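Local coordinates for SAM-dependent methyltransferase (Thiobacillus denitrificans, PDB 5EPE), which probably transfers a methyl group from S-adenosyl-L-methionine to an acceptor, and binds the reaction product S-adenosyl-L-homocysteine, at residues H17-P22 against D190-Y195; R205-N210 against E218-L223; T53-H58 against L82-Q87. All coordinates share one frame; numbering follows the deposited sequence.

Interaction 1 (H17-P22 against D190-Y195); sequences HNPFTP and DSWDRY. With NA (sodium ion), chain C; SAH (S-adenosyl-L-homocysteine), chain B.
Pro-19, at the centre of an inverse gamma turn, packs against helix 189-209, its ring over the face of Trp-192 and its CA and CB beside Tyr-195 CB. At the start of the segment, Asp-190 turns its carboxylate from the loop and gives OD2 to a sodium ion at 2.5 Å; four waters, Asp-188 and Asp-188 of the second subunit also bind the metal. Ser-191 is small enough to let the loop come close: its OG lies 2.8 Å from Pro-19 O, close enough for a hydrogen bond, though another acceptor competes for the one proton. Next, Trp-192 offers a broad face. Pro-19 CG stands 3.7 Å from the centroid of the six-membered ring, 8° off the normal, a CH-pi contact for which the compact, rigid proline ring is well shaped. One turn on from Asp-190, Arg-194 lays its CG against Thr-21 CG2 at 3.8 Å, while its bent chain carries NH1 off to a salt bridge with Glu-183 of the second subunit. Thr-21 itself uses OG1 to cap helix 22-31 at Lys-24 N. Tyr-195 has CG anti to the backbone N (chi1 173°), which swings the ring under the loop, and Asn-18 CA sits 3.8 Å above one face, toward the rim; the Tyr-195 hydroxyl is hydrogen-bonded to Glu-11. The loop so backed presents His-17 N to OXT of S-adenosyl-L-homocysteine (2.8 Å) and Asn-18 ND2 to O (2.8 Å), gripping the carboxylate end of the cofactor product in the pocket of this Rossmann-like methyltransferase.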
loop_
_atom_site.group_PDB
_atom_site.type_symbol
_atom_site.label_atom_id
_atom_site.label_comp_id
_atom_site.label_asym_id
_atom_site.label_seq_id
_atom_site.Cartn_x
_atom_site.Cartn_y
_atom_site.Cartn_z
ATOM N N HIS A 17 -21.893 0.264 -34.708
ATOM C CA HIS A 17 -22.518 -0.164 -33.512
ATOM C C HIS A 17 -21.511 -0.829 -32.559
ATOM O O HIS A 17 -21.769 -1.906 -32.018
ATOM C CB HIS A 17 -23.671 -1.137 -33.852
ATOM C CG HIS A 17 -24.715 -0.542 -34.745
ATOM N ND1 HIS A 17 -25.746 0.217 -34.257
ATOM C CD2 HIS A 17 -24.844 -0.534 -36.092
ATOM C CE1 HIS A 17 -26.493 0.650 -35.277
ATOM N NE2 HIS A 17 -25.963 0.209 -36.402
ATOM N N ASN A 18 -20.400 -0.151 -32.322
ATOM C CA ASN A 18 -19.348 -0.668 -31.516
ATOM C C ASN A 18 -18.427 0.506 -31.224
ATOM O O ASN A 18 -18.482 1.518 -31.903
ATOM C CB ASN A 18 -18.559 -1.758 -32.280
ATOM C CG ASN A 18 -19.079 -3.155 -31.994
ATOM O OD1 ASN A 18 -19.243 -3.548 -30.834
ATOM N ND2 ASN A 18 -19.287 -3.923 -33.032
ATOM N N PRO A 19 -17.531 0.348 -30.252
ATOM C CA PRO A 19 -16.586 1.462 -29.903
ATOM C C PRO A 19 -15.396 1.618 -30.867
ATOM O O PRO A 19 -14.231 1.493 -30.503
ATOM C CB PRO A 19 -16.160 1.095 -28.485
ATOM C CG PRO A 19 -16.280 -0.416 -28.419
ATOM C CD PRO A 19 -17.449 -0.768 -29.284
ATOM N N PHE A 20 -15.698 1.895 -32.123
ATOM C CA PHE A 20 -14.732 2.104 -33.151
ATOM C C PHE A 20 -15.149 3.380 -33.884
ATOM O O PHE A 20 -16.302 3.628 -34.076
ATOM C CB PHE A 20 -14.770 0.983 -34.187
ATOM C CG PHE A 20 -13.540 0.109 -34.233
ATOM C CD1 PHE A 20 -12.749 -0.108 -33.111
ATOM C CD2 PHE A 20 -13.230 -0.537 -35.402
ATOM C CE1 PHE A 20 -11.655 -0.917 -33.174
ATOM C CE2 PHE A 20 -12.101 -1.325 -35.481
ATOM C CZ PHE A 20 -11.328 -1.506 -34.349
ATOM N N THR A 21 -14.193 4.223 -34.187
ATOM C CA THR A 21 -14.426 5.359 -35.045
ATOM C C THR A 21 -14.352 4.977 -36.517
ATOM O O THR A 21 -13.873 3.903 -36.851
ATOM C CB THR A 21 -13.355 6.412 -34.795
ATOM O OG1 THR A 21 -12.035 5.862 -34.982
ATOM C CG2 THR A 21 -13.493 6.993 -33.409
ATOM N N PRO A 22 -14.782 5.885 -37.433
ATOM C CA PRO A 22 -14.465 5.670 -38.842
ATOM C C PRO A 22 -12.968 5.501 -39.100
ATOM O O PRO A 22 -12.559 4.700 -39.965
ATOM C CB PRO A 22 -14.982 6.950 -39.524
ATOM C CG PRO A 22 -16.073 7.386 -38.668
ATOM C CD PRO A 22 -15.700 7.037 -37.253
ATOM N N ASP A 190 -11.445 7.485 -26.707
ATOM C CA ASP A 190 -12.148 8.333 -27.645
ATOM C C ASP A 190 -13.120 7.593 -28.521
ATOM O O ASP A 190 -14.209 8.075 -28.805
ATOM C CB ASP A 190 -11.187 9.152 -28.485
ATOM C CG ASP A 190 -10.418 10.195 -27.629
ATOM O OD1 ASP A 190 -10.947 10.846 -26.674
ATOM O OD2 ASP A 190 -9.212 10.365 -27.926
ATOM N N SER A 191 -12.777 6.364 -28.910
ATOM C CA SER A 191 -13.690 5.582 -29.711
ATOM C C SER A 191 -14.846 5.037 -28.893
ATOM O O SER A 191 -15.974 4.983 -29.397
ATOM C CB SER A 191 -12.933 4.561 -30.600
ATOM O OG SER A 191 -12.401 3.569 -29.884
ATOM N N TRP A 192 -14.606 4.698 -27.639
ATOM C CA TRP A 192 -15.675 4.373 -26.731
ATOM C C TRP A 192 -16.632 5.565 -26.553
ATOM O O TRP A 192 -17.842 5.375 -26.518
ATOM C CB TRP A 192 -15.140 3.956 -25.355
ATOM C CG TRP A 192 -14.913 2.473 -25.164
ATOM C CD1 TRP A 192 -13.732 1.826 -25.095
ATOM C CD2 TRP A 192 -15.921 1.485 -25.005
ATOM N NE1 TRP A 192 -13.922 0.477 -24.933
ATOM C CE2 TRP A 192 -15.270 0.245 -24.864
ATOM C CE3 TRP A 192 -17.316 1.528 -24.981
ATOM C CZ2 TRP A 192 -15.968 -0.925 -24.660
ATOM C CZ3 TRP A 192 -18.000 0.364 -24.795
ATOM C CH2 TRP A 192 -17.330 -0.854 -24.677
ATOM N N ASP A 193 -16.077 6.760 -26.430
ATOM C CA ASP A 193 -16.909 7.980 -26.292
ATOM C C ASP A 193 -17.842 8.126 -27.463
ATOM O O ASP A 193 -19.023 8.456 -27.275
ATOM C CB ASP A 193 -16.061 9.254 -26.197
ATOM C CG ASP A 193 -15.324 9.405 -24.898
ATOM O OD1 ASP A 193 -15.535 8.646 -23.916
ATOM O OD2 ASP A 193 -14.365 10.231 -24.840
ATOM N N ARG A 194 -17.316 7.886 -28.688
ATOM C CA ARG A 194 -18.151 7.960 -29.906
ATOM C C ARG A 194 -19.331 7.024 -29.895
ATOM O O ARG A 194 -20.456 7.445 -30.244
ATOM C CB ARG A 194 -17.389 7.727 -31.232
ATOM C CG ARG A 194 -16.290 8.726 -31.572
ATOM C CD ARG A 194 -16.807 10.099 -31.960
ATOM N NE ARG A 194 -17.108 10.812 -30.711
ATOM C CZ ARG A 194 -18.303 11.279 -30.327
ATOM N NH1 ARG A 194 -18.401 11.834 -29.109
ATOM N NH2 ARG A 194 -19.403 11.149 -31.087
ATOM N N TYR A 195 -19.092 5.777 -29.517
ATOM C CA TYR A 195 -20.131 4.794 -29.415
ATOM C C TYR A 195 -21.200 5.131 -28.319
ATOM O O TYR A 195 -22.415 5.085 -28.598
ATOM C CB TYR A 195 -19.521 3.403 -29.186
ATOM C CG TYR A 195 -20.528 2.352 -28.915
ATOM C CD1 TYR A 195 -21.497 2.055 -29.874
ATOM C CD2 TYR A 195 -20.566 1.708 -27.697
ATOM C CE1 TYR A 195 -22.447 1.125 -29.646
ATOM C CE2 TYR A 195 -21.523 0.784 -27.438
ATOM C CZ TYR A 195 -22.460 0.509 -28.423
ATOM O OH TYR A 195 -23.438 -0.382 -28.173
HETATM NA NA NA C . -7.246 8.898 -28.385
HETATM N N SAH B . -20.783 -5.503 -36.569
HETATM C CA SAH B . -21.726 -4.324 -36.493
HETATM C CB SAH B . -22.820 -4.586 -35.475
HETATM C CG SAH B . -22.396 -4.856 -34.020
HETATM S SD SAH B . -23.740 -4.754 -32.866
HETATM C C SAH B . -21.018 -3.025 -36.179
HETATM O O SAH B . -19.899 -3.053 -35.633
HETATM O OXT SAH B . -21.535 -1.920 -36.447
HETATM C "C5'" SAH B . -24.455 -6.422 -32.785
HETATM C "C4'" SAH B . -25.297 -6.709 -34.031
HETATM O "O4'" SAH B . -25.714 -8.082 -34.031
HETATM C "C3'" SAH B . -26.573 -5.855 -34.148
HETATM O "O3'" SAH B . -26.541 -5.182 -35.421
HETATM C "C2'" SAH B . -27.735 -6.850 -34.080
HETATM O "O2'" SAH B . -28.797 -6.522 -34.963
HETATM C "C1'" SAH B . -27.059 -8.105 -34.562
HETATM N N9 SAH B . -27.607 -9.419 -34.189
HETATM C C8 SAH B . -28.012 -9.822 -32.945
HETATM N N7 SAH B . -28.371 -11.087 -32.957
HETATM C C5 SAH B . -28.180 -11.508 -34.277
HETATM C C6 SAH B . -28.398 -12.745 -34.940
HETATM N N6 SAH B . -28.866 -13.821 -34.268
HETATM N N1 SAH B . -28.101 -12.856 -36.260
HETATM C C2 SAH B . -27.635 -11.762 -36.909
HETATM N N3 SAH B . -27.417 -10.542 -36.379
HETATM C C4 SAH B . -27.703 -10.481 -35.038
HETATM O O HOH W 1 -8.192 8.136 -26.435
HETATM O O HOH W 2 -5.275 7.866 -27.501
HETATM O O HOH W 3 -5.802 8.649 -30.244
HETATM O O HOH W 4 -8.440 9.532 -30.585
#

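Interaction 2 (R205-N210 against E218-L223); sequences RWLDAN and EVRAQL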
loop_
_atom_site.group_PDB
_atom_site.type_symbol
_atom_site.label_atom_id
_atom_site.label_comp_id
_atom_site.label_asym_id
_atom_site.label_seq_id
_atom_site.Cartn_x
_atom_site.Cartn_y
_atom_site.Cartn_z
ATOM N N ARG A 205 -33.337 13.368 -28.204
ATOM C CA ARG A 205 -34.180 13.765 -29.331
ATOM C C ARG A 205 -35.376 12.836 -29.501
ATOM O O ARG A 205 -36.467 13.271 -29.826
ATOM C CB ARG A 205 -33.354 13.808 -30.606
ATOM C CG ARG A 205 -32.443 15.031 -30.630
ATOM C CD ARG A 205 -31.539 15.050 -31.836
ATOM N NE ARG A 205 -30.821 16.308 -31.842
ATOM C CZ ARG A 205 -29.999 16.701 -32.800
ATOM N NH1 ARG A 205 -29.799 15.925 -33.833
ATOM N NH2 ARG A 205 -29.378 17.882 -32.706
ATOM N N TRP A 206 -35.179 11.548 -29.277
ATOM C CA TRP A 206 -36.323 10.605 -29.283
ATOM C C TRP A 206 -37.348 10.926 -28.185
ATOM O O TRP A 206 -38.560 10.980 -28.424
ATOM C CB TRP A 206 -35.829 9.159 -29.151
ATOM C CG TRP A 206 -36.927 8.177 -29.257
ATOM C CD1 TRP A 206 -37.425 7.620 -30.395
ATOM C CD2 TRP A 206 -37.685 7.659 -28.169
ATOM N NE1 TRP A 206 -38.454 6.744 -30.069
ATOM C CE2 TRP A 206 -38.636 6.768 -28.705
ATOM C CE3 TRP A 206 -37.651 7.862 -26.781
ATOM C CZ2 TRP A 206 -39.525 6.058 -27.895
ATOM C CZ3 TRP A 206 -38.559 7.143 -25.963
ATOM C CH2 TRP A 206 -39.470 6.262 -26.529
ATOM N N LEU A 207 -36.849 11.183 -27.003
ATOM C CA LEU A 207 -37.674 11.482 -25.834
ATOM C C LEU A 207 -38.511 12.751 -25.993
ATOM O O LEU A 207 -39.735 12.758 -25.709
ATOM C CB LEU A 207 -36.738 11.596 -24.655
ATOM C CG LEU A 207 -37.221 11.314 -23.269
ATOM C CD1 LEU A 207 -37.999 10.004 -23.103
ATOM C CD2 LEU A 207 -35.942 11.255 -22.430
ATOM N N ASP A 208 -37.880 13.787 -26.534
ATOM C CA ASP A 208 -38.541 15.040 -26.862
ATOM C C ASP A 208 -39.672 14.779 -27.821
ATOM O O ASP A 208 -40.705 15.395 -27.695
ATOM C CB ASP A 208 -37.576 16.018 -27.537
ATOM C CG ASP A 208 -36.526 16.623 -26.570
ATOM O OD1 ASP A 208 -36.639 16.404 -25.319
ATOM O OD2 ASP A 208 -35.578 17.327 -27.069
ATOM N N ALA A 209 -39.478 13.883 -28.785
ATOM C CA ALA A 209 -40.528 13.564 -29.755
ATOM C C ALA A 209 -41.587 12.565 -29.283
ATOM O O ALA A 209 -42.679 12.512 -29.873
ATOM C CB ALA A 209 -39.917 13.046 -31.040
ATOM N N ASN A 210 -41.281 11.744 -28.281
ATOM C CA ASN A 210 -42.143 10.617 -27.887
ATOM C C ASN A 210 -42.454 10.626 -26.388
ATOM O O ASN A 210 -42.263 9.616 -25.708
ATOM C CB ASN A 210 -41.471 9.313 -28.297
ATOM C CG ASN A 210 -41.297 9.192 -29.799
ATOM O OD1 ASN A 210 -42.213 8.762 -30.474
ATOM N ND2 ASN A 210 -40.158 9.612 -30.337
ATOM N N GLU A 218 -38.403 4.528 -19.210
ATOM C CA GLU A 218 -37.150 3.780 -19.232
ATOM C C GLU A 218 -35.990 4.577 -19.866
ATOM O O GLU A 218 -34.865 4.602 -19.330
ATOM C CB GLU A 218 -37.343 2.430 -19.967
ATOM C CG GLU A 218 -36.059 1.695 -20.297
ATOM N N VAL A 219 -36.265 5.203 -21.006
ATOM C CA VAL A 219 -35.285 5.996 -21.722
ATOM C C VAL A 219 -34.826 7.222 -20.925
ATOM O O VAL A 219 -33.625 7.565 -20.897
ATOM C CB VAL A 219 -35.786 6.406 -23.136
ATOM C CG1 VAL A 219 -34.852 7.429 -23.810
ATOM C CG2 VAL A 219 -35.893 5.174 -24.015
ATOM N N ARG A 220 -35.783 7.903 -20.318
ATOM C CA ARG A 220 -35.493 9.019 -19.437
ATOM C C ARG A 220 -34.552 8.578 -18.311
ATOM O O ARG A 220 -33.571 9.281 -18.010
ATOM C CB ARG A 220 -36.799 9.574 -18.876
ATOM C CG ARG A 220 -36.708 10.750 -17.925
ATOM C CD ARG A 220 -36.131 11.977 -18.630
ATOM N NE ARG A 220 -34.693 12.066 -18.419
ATOM C CZ ARG A 220 -33.870 13.034 -18.874
ATOM N NH1 ARG A 220 -34.268 14.070 -19.661
ATOM N NH2 ARG A 220 -32.621 12.940 -18.499
ATOM N N ALA A 221 -34.835 7.434 -17.681
ATOM C CA ALA A 221 -33.929 6.898 -16.623
ATOM C C ALA A 221 -32.507 6.578 -17.137
ATOM O O ALA A 221 -31.524 6.921 -16.485
ATOM C CB ALA A 221 -34.544 5.659 -15.980
ATOM N N GLN A 222 -32.412 5.946 -18.311
ATOM C CA GLN A 222 -31.115 5.673 -18.928
ATOM C C GLN A 222 -30.300 6.955 -19.246
ATOM O O GLN A 222 -29.096 7.064 -18.953
ATOM C CB GLN A 222 -31.276 4.823 -20.182
ATOM C CG GLN A 222 -31.685 3.413 -19.840
ATOM C CD GLN A 222 -31.603 2.441 -20.998
ATOM O OE1 GLN A 222 -30.694 2.514 -21.827
ATOM N NE2 GLN A 222 -32.536 1.489 -21.029
ATOM N N LEU A 223 -30.973 7.950 -19.789
ATOM C CA LEU A 223 -30.305 9.167 -20.195
ATOM C C LEU A 223 -29.703 9.906 -19.000
ATOM O O LEU A 223 -28.593 10.401 -19.070
ATOM C CB LEU A 223 -31.304 10.079 -20.918
ATOM C CG LEU A 223 -30.728 11.312 -21.560
ATOM C CD1 LEU A 223 -29.556 11.018 -22.522
ATOM C CD2 LEU A 223 -31.879 12.066 -22.222
#
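Leu-207 reaches from helix 189-209 onto Arg-220 and its neighbours on helix 216-237, the two arms of an alpha-helical hairpin joined by a short connection. The segments run nearly antiparallel, at 146° between their directions, and their axes come no nearer than 10.3 Å, so branched and long side chains must bridge the gap. Leu-207 does most of this. Its two methyls divide the work: CD2 rests 3.8 Å from Arg-220 CA and touches the aliphatic CD as well, while CD1 lies alongside Val-219 CG1 at 4.1 Å, the two side chains running antiparallel to each other. CD2 also meets Leu-223 CD2, one turn further along the second helix. Beside this cluster the indole of Trp-206 comes up obliquely, with CZ3 3.8 Å from Val-219 CG2; the beta-branched valine spreads both methyls toward the ring and the leucine without reaching far from its own helix.

The next shell fixes these groups. Helix 5-11 closes over the same side, Ile-9 and Arg-5 packing on Trp-206 and Ile-6 on Val-219, whereas Trp-200 and Arg-204, earlier on helix 189-209, also touch Leu-223. Arg-220 suits the border between the apolar contact and the subunit interface: its methylenes serve Leu-207, the chain bends at chi2 and chi3, and the guanidinium has Leu-223 CD2 3.7 Å above its plane, toward the rim. Its NH2 is hydrogen-bonded to Ser-224 OG and forms a salt bridge with Asp-180 of the second subunit. At the end of the first helix, Asn-210 folds back: its ND2 donates to Trp-206 O at 2.8 Å with an N-H...O angle of 159°, and the same nitrogen lies 3.3 Å above the Trp-206 ring plane, near the rim.

Interaction 3 (T53-H58 against L82-Q87); sequences TWARDH and LGVAGQ
The guanidinium of Arg-56 is met obliquely by Leu-82, whose CD2 approaches NH1 to 3.7 Å, while Thr-53 CA lies over one face toward the rim. At the guanidinium edge, in its plane, sits Asp-57 CG, the carboxylate gripped side-on: NE reaches OD1 at 2.9 Å and NH2 reaches OD2 at 3.0 Å. The two flat groups are not coplanar, NE meeting OD1 from above the carboxylate plane. This salt bridge steadies the long arginine, whose bend at chi3 turns the group back along its helix and leaves CD and NH1 against the leucine. The second flat group, the amide of Gln-87, donates NE2 to Ala-55 O across 3.1 Å. The bond is fairly straight at nitrogen (156°), yet the donor stands well above the carbonyl plane; NE2 also serves Ile-60 O, so two backbone carbonyls hold the amide.

In this Rossmann-like half of the chain, parallel strands 61-66 and 88-92 are joined through helix 69-82 in a beta-alpha-beta crossover, and 82-87, the loop from that helix into the second strand, packs on helix 49-58. A Schellman motif with Gly-83 at positive phi ends helix 69-82, a conformation easily adopted without a side chain. Beyond it Val-84 folds inward: its CB lies 3.7 Å from Ala-55 CB, and CG1 nestles 3.6 Å from Arg-56 N. Ala-55 is small enough to leave the helix backbone within range of both the valine and NE2 of Gln-87.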
loop_
_atom_site.group_PDB
_atom_site.type_symbol
_atom_site.label_atom_id
_atom_site.label_comp_id
_atom_site.label_asym_id
_atom_site.label_seq_id
_atom_site.Cartn_x
_atom_site.Cartn_y
_atom_site.Cartn_z
ATOM N N THR A 53 -17.616 0.607 -46.527
ATOM C CA THR A 53 -16.404 1.427 -46.607
ATOM C C THR A 53 -15.217 0.675 -47.186
ATOM O O THR A 53 -14.451 1.255 -47.953
ATOM C CB THR A 53 -16.021 2.053 -45.266
ATOM O OG1 THR A 53 -15.869 1.039 -44.251
ATOM C CG2 THR A 53 -17.070 3.075 -44.826
ATOM N N TRP A 54 -15.083 -0.623 -46.844
ATOM C CA TRP A 54 -14.041 -1.470 -47.451
ATOM C C TRP A 54 -14.310 -1.749 -48.930
ATOM O O TRP A 54 -13.380 -1.840 -49.721
ATOM C CB TRP A 54 -13.864 -2.769 -46.660
ATOM C CG TRP A 54 -13.309 -2.536 -45.237
ATOM C CD1 TRP A 54 -12.991 -1.339 -44.638
ATOM C CD2 TRP A 54 -13.108 -3.529 -44.254
ATOM N NE1 TRP A 54 -12.578 -1.544 -43.323
ATOM C CE2 TRP A 54 -12.650 -2.880 -43.068
ATOM C CE3 TRP A 54 -13.268 -4.913 -44.240
ATOM C CZ2 TRP A 54 -12.330 -3.596 -41.903
ATOM C CZ3 TRP A 54 -12.944 -5.612 -43.081
ATOM C CH2 TRP A 54 -12.472 -4.953 -41.947
ATOM N N ALA A 55 -15.567 -1.854 -49.318
ATOM C CA ALA A 55 -15.881 -1.969 -50.745
ATOM C C ALA A 55 -15.362 -0.717 -51.522
ATOM O O ALA A 55 -14.687 -0.844 -52.552
ATOM C CB ALA A 55 -17.386 -2.153 -50.923
ATOM N N ARG A 56 -15.674 0.459 -50.982
ATOM C CA ARG A 56 -15.303 1.754 -51.536
ATOM C C ARG A 56 -13.792 1.906 -51.545
ATOM O O ARG A 56 -13.223 2.366 -52.514
ATOM C CB ARG A 56 -15.876 2.869 -50.654
ATOM C CG ARG A 56 -15.616 4.292 -51.161
ATOM C CD ARG A 56 -16.050 5.323 -50.134
ATOM N NE ARG A 56 -15.217 5.198 -48.924
ATOM C CZ ARG A 56 -15.538 5.655 -47.713
ATOM N NH1 ARG A 56 -16.675 6.307 -47.521
ATOM N NH2 ARG A 56 -14.721 5.447 -46.675
ATOM N N ASP A 57 -13.153 1.568 -50.447
ATOM C CA ASP A 57 -11.742 1.901 -50.303
ATOM C C ASP A 57 -10.782 0.807 -50.807
ATOM O O ASP A 57 -9.653 1.120 -51.191
ATOM C CB ASP A 57 -11.453 2.248 -48.835
ATOM C CG ASP A 57 -12.108 3.544 -48.410
ATOM O OD1 ASP A 57 -12.438 4.363 -49.307
ATOM O OD2 ASP A 57 -12.313 3.780 -47.201
ATOM N N HIS A 58 -11.198 -0.455 -50.776
ATOM C CA HIS A 58 -10.319 -1.571 -51.122
ATOM C C HIS A 58 -10.820 -2.434 -52.261
ATOM O O HIS A 58 -10.092 -3.310 -52.694
ATOM C CB HIS A 58 -10.049 -2.446 -49.911
ATOM C CG HIS A 58 -9.363 -1.708 -48.816
ATOM N ND1 HIS A 58 -8.025 -1.395 -48.877
ATOM C CD2 HIS A 58 -9.840 -1.137 -47.689
ATOM C CE1 HIS A 58 -7.700 -0.676 -47.820
ATOM N NE2 HIS A 58 -8.784 -0.503 -47.085
ATOM N N LEU A 82 -22.731 5.147 -51.171
ATOM C CA LEU A 82 -21.282 5.037 -51.461
ATOM C C LEU A 82 -20.932 4.530 -52.872
ATOM O O LEU A 82 -19.768 4.552 -53.277
ATOM C CB LEU A 82 -20.573 4.196 -50.390
ATOM C CG LEU A 82 -19.963 4.994 -49.248
ATOM C CD1 LEU A 82 -20.821 6.114 -48.727
ATOM C CD2 LEU A 82 -19.564 4.067 -48.094
ATOM N N GLY A 83 -21.919 4.072 -53.600
ATOM C CA GLY A 83 -21.707 3.540 -54.943
ATOM C C GLY A 83 -21.141 2.139 -54.988
ATOM O O GLY A 83 -20.547 1.757 -55.987
ATOM N N VAL A 84 -21.388 1.352 -53.938
ATOM C CA VAL A 84 -20.853 -0.008 -53.831
ATOM C C VAL A 84 -21.909 -1.094 -53.725
ATOM O O VAL A 84 -21.570 -2.222 -53.378
ATOM C CB VAL A 84 -19.898 -0.111 -52.642
ATOM C CG1 VAL A 84 -18.736 0.856 -52.854
ATOM C CG2 VAL A 84 -20.614 0.185 -51.322
ATOM N N ALA A 85 -23.173 -0.789 -54.032
ATOM C CA ALA A 85 -24.231 -1.829 -53.995
ATOM C C ALA A 85 -23.914 -3.067 -54.882
ATOM O O ALA A 85 -24.349 -4.187 -54.583
ATOM C CB ALA A 85 -25.588 -1.243 -54.404
ATOM N N GLY A 86 -23.170 -2.871 -55.975
ATOM C CA GLY A 86 -22.746 -3.982 -56.820
ATOM C C GLY A 86 -21.783 -4.955 -56.142
ATOM O O GLY A 86 -21.630 -6.105 -56.598
ATOM N N GLN A 87 -21.111 -4.500 -55.074
ATOM C CA GLN A 87 -20.066 -5.262 -54.444
ATOM C C GLN A 87 -20.542 -5.937 -53.139
ATOM O O GLN A 87 -19.970 -6.952 -52.742
ATOM C CB GLN A 87 -18.858 -4.350 -54.142
ATOM C CG GLN A 87 -18.082 -3.912 -55.352
ATOM C CD GLN A 87 -17.220 -2.711 -55.043
ATOM O OE1 GLN A 87 -17.490 -1.595 -55.493
ATOM N NE2 GLN A 87 -16.198 -2.921 -54.207
#

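Interaction 1 is the buried one, about 10 Å from the centre of the chain, and it alone touches the ligand; interactions 2 and 3 are partly buried and lie further out. Interactions 1 and 2 share helix 189-209, their centres about 21 Å apart, and both reach the second subunit through salt bridges of arginines. Interaction 3, on the Rossmann-like side, touches no other chain of the assembly. The chemistry follows place: a proline on a tryptophan face and a backbone over a tyrosine ring, beside the pocket; apolar contacts of methyls, an indole and arginine methylenes between hairpin helices; and small apolar residues, a leucine laid against an arginine, and one amide-to-carbonyl bond where a loop meets a helix.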